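Side-chain contact in tyrocidine synthase 2 (PDB 6TA8), which belongs to the multidomain peptide synthetases and is represented here by a condensation domain, a two-lobed fold of mixed sheets flanked by helices: residues F67-V72 and F111-L116. Numbering follows the deposited sequence.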
loop_
_atom_site.group_PDB
_atom_site.type_symbol
_atom_site.label_atom_id
_atom_site.label_comp_id
_atom_site.label_asym_id
_atom_site.label_seq_id
_atom_site.Cartn_x
_atom_site.Cartn_y
_atom_site.Cartn_z
ATOM N N PHE A 67 -10.482 -16.077 -20.478
ATOM C CA PHE A 67 -11.622 -15.761 -19.631
ATOM C C PHE A 67 -12.896 -15.692 -20.464
ATOM O O PHE A 67 -12.864 -15.463 -21.676
ATOM C CB PHE A 67 -11.416 -14.428 -18.903
ATOM C CG PHE A 67 -10.295 -14.439 -17.904
ATOM C CD1 PHE A 67 -10.457 -15.034 -16.665
ATOM C CD2 PHE A 67 -9.084 -13.832 -18.198
ATOM C CE1 PHE A 67 -9.430 -15.037 -15.740
ATOM C CE2 PHE A 67 -8.052 -13.832 -17.278
ATOM C CZ PHE A 67 -8.225 -14.435 -16.049
ATOM N N ASP A 68 -14.025 -15.893 -19.794
ATOM C CA ASP A 68 -15.341 -15.674 -20.379
ATOM C C ASP A 68 -15.909 -14.395 -19.783
ATOM O O ASP A 68 -16.094 -14.307 -18.564
ATOM C CB ASP A 68 -16.272 -16.859 -20.121
ATOM C CG ASP A 68 -17.567 -16.762 -20.906
ATOM O OD1 ASP A 68 -17.524 -16.904 -22.147
ATOM O OD2 ASP A 68 -18.627 -16.541 -20.284
ATOM N N GLU A 69 -16.172 -13.405 -20.640
ATOM C CA GLU A 69 -16.582 -12.095 -20.146
ATOM C C GLU A 69 -17.903 -12.174 -19.391
ATOM O O GLU A 69 -18.107 -11.451 -18.410
ATOM C CB GLU A 69 -16.675 -11.099 -21.304
ATOM C CG GLU A 69 -17.635 -11.497 -22.413
ATOM C CD GLU A 69 -17.897 -10.368 -23.390
ATOM O OE1 GLU A 69 -17.439 -9.235 -23.126
ATOM O OE2 GLU A 69 -18.561 -10.609 -24.421
ATOM N N GLY A 70 -18.810 -13.051 -19.830
ATOM C CA GLY A 70 -20.065 -13.222 -19.118
ATOM C C GLY A 70 -19.876 -13.728 -17.702
ATOM O O GLY A 70 -20.685 -13.433 -16.819
ATOM N N LEU A 71 -18.807 -14.489 -17.468
ATOM C CA LEU A 71 -18.456 -14.961 -16.135
ATOM C C LEU A 71 -17.655 -13.937 -15.344
ATOM O O LEU A 71 -17.822 -13.840 -14.122
ATOM C CB LEU A 71 -17.657 -16.260 -16.234
ATOM C CG LEU A 71 -18.446 -17.566 -16.265
ATOM C CD1 LEU A 71 -19.238 -17.707 -17.555
ATOM C CD2 LEU A 71 -17.495 -18.724 -16.100
ATOM N N VAL A 72 -16.781 -13.181 -16.013
ATOM C CA VAL A 72 -16.046 -12.113 -15.340
ATOM C C VAL A 72 -17.007 -11.040 -14.850
ATOM O O VAL A 72 -16.874 -10.528 -13.731
ATOM C CB VAL A 72 -14.974 -11.529 -16.281
ATOM C CG1 VAL A 72 -14.290 -10.324 -15.648
ATOM C CG2 VAL A 72 -13.953 -12.594 -16.650
ATOM N N PHE A 111 -16.579 -1.931 -17.516
ATOM C CA PHE A 111 -15.994 -3.070 -18.208
ATOM C C PHE A 111 -15.438 -2.650 -19.563
ATOM O O PHE A 111 -16.015 -1.799 -20.248
ATOM C CB PHE A 111 -17.029 -4.182 -18.397
ATOM C CG PHE A 111 -16.437 -5.494 -18.825
ATOM C CD1 PHE A 111 -15.838 -6.333 -17.899
ATOM C CD2 PHE A 111 -16.479 -5.889 -20.151
ATOM C CE1 PHE A 111 -15.293 -7.541 -18.289
ATOM C CE2 PHE A 111 -15.935 -7.096 -20.547
ATOM C CZ PHE A 111 -15.340 -7.924 -19.614
ATOM N N TYR A 112 -14.313 -3.256 -19.941
ATOM C CA TYR A 112 -13.670 -3.022 -21.227
ATOM C C TYR A 112 -13.354 -4.367 -21.861
ATOM O O TYR A 112 -12.812 -5.255 -21.196
ATOM C CB TYR A 112 -12.384 -2.199 -21.073
ATOM C CG TYR A 112 -12.586 -0.792 -20.557
ATOM C CD1 TYR A 112 -12.815 -0.551 -19.208
ATOM C CD2 TYR A 112 -12.532 0.298 -21.415
ATOM C CE1 TYR A 112 -12.995 0.734 -18.730
ATOM C CE2 TYR A 112 -12.709 1.588 -20.947
ATOM C CZ TYR A 112 -12.940 1.799 -19.604
ATOM O OH TYR A 112 -13.117 3.079 -19.132
ATOM N N SER A 113 -13.686 -4.515 -23.142
ATOM C CA SER A 113 -13.477 -5.763 -23.867
ATOM C C SER A 113 -12.740 -5.467 -25.163
ATOM O O SER A 113 -13.229 -4.694 -25.994
ATOM C CB SER A 113 -14.807 -6.466 -24.152
ATOM O OG SER A 113 -14.596 -7.718 -24.778
ATOM N N TYR A 114 -11.573 -6.086 -25.340
ATOM C CA TYR A 114 -10.752 -5.893 -26.527
ATOM C C TYR A 114 -10.407 -7.246 -27.129
ATOM O O TYR A 114 -10.029 -8.173 -26.406
ATOM C CB TYR A 114 -9.473 -5.117 -26.196
ATOM C CG TYR A 114 -9.729 -3.731 -25.653
ATOM C CD1 TYR A 114 -9.923 -2.655 -26.509
ATOM C CD2 TYR A 114 -9.782 -3.498 -24.285
ATOM C CE1 TYR A 114 -10.161 -1.385 -26.018
ATOM C CE2 TYR A 114 -10.017 -2.233 -23.785
ATOM C CZ TYR A 114 -10.206 -1.180 -24.653
ATOM O OH TYR A 114 -10.442 0.080 -24.156
ATOM N N ASP A 115 -10.536 -7.351 -28.448
ATOM C CA ASP A 115 -10.253 -8.578 -29.189
ATOM C C ASP A 115 -8.982 -8.343 -30.003
ATOM O O ASP A 115 -9.035 -7.943 -31.168
ATOM C CB ASP A 115 -11.435 -8.961 -30.081
ATOM C CG ASP A 115 -11.183 -10.226 -30.879
ATOM O OD1 ASP A 115 -10.315 -11.028 -30.475
ATOM O OD2 ASP A 115 -11.857 -10.420 -31.915
ATOM N N LEU A 116 -7.831 -8.599 -29.379
ATOM C CA LEU A 116 -6.531 -8.409 -30.009
ATOM C C LEU A 116 -5.910 -9.726 -30.464
ATOM O O LEU A 116 -4.682 -9.861 -30.483
ATOM C CB LEU A 116 -5.584 -7.678 -29.057
ATOM C CG LEU A 116 -6.085 -6.360 -28.461
ATOM C CD1 LEU A 116 -5.248 -5.969 -27.255
ATOM C CD2 LEU A 116 -6.071 -5.254 -29.504
#
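Phe111 reaches from the edge strand 110-115 to the first turn of helix 69-82, where Glu69 and Val72 receive the far end of its ring. The phenyl group gets there because CG stands anti to the backbone N (chi1 -167°), which carries the ring outward from the strand. Phe111 CZ then rests 3.8 Å from Glu69 CB, while Phe111 CE1 lies 4.0 Å from Val72 CG1, a methyl that meets the rim of the ring, close to level with it. One aromatic tip is thus shared by two residues three apart on the same helical face, and this ring fits the first turn of helix 69-82 against the outermost strand of the sheet.

Glu69 adds a polar border to this apolar patch. Its chain is stretched out past CG and crosses the phenyl group at about a right angle, with the carboxylate tilted 44° from the ring plane. Glu69 OE1 comes obliquely to Phe111, 3.7 Å from Phe111 CE2, and stands 3.6 Å from Ser113 OG, a proximity too long to count as a bond. The two polar groups lie at the exposed side of the contact, whereas Val72 is buried and also packs on Leu158 and Tyr183.

Asp68 occupies the N-cap position, and its carbonyl O accepts the 2.9 Å bond from Val72 N that closes the first turn. Tyr112 and Tyr114, alternating with Phe111 and Ser113, turn to the other sheet face, against helix 122-134. Helix 69-82 on one face and helix 122-134 on the other thus sandwich the mixed sheet of one lobe in the chloramphenicol acetyltransferase-like fold of condensation domains, which pairs two such alpha/beta lobes.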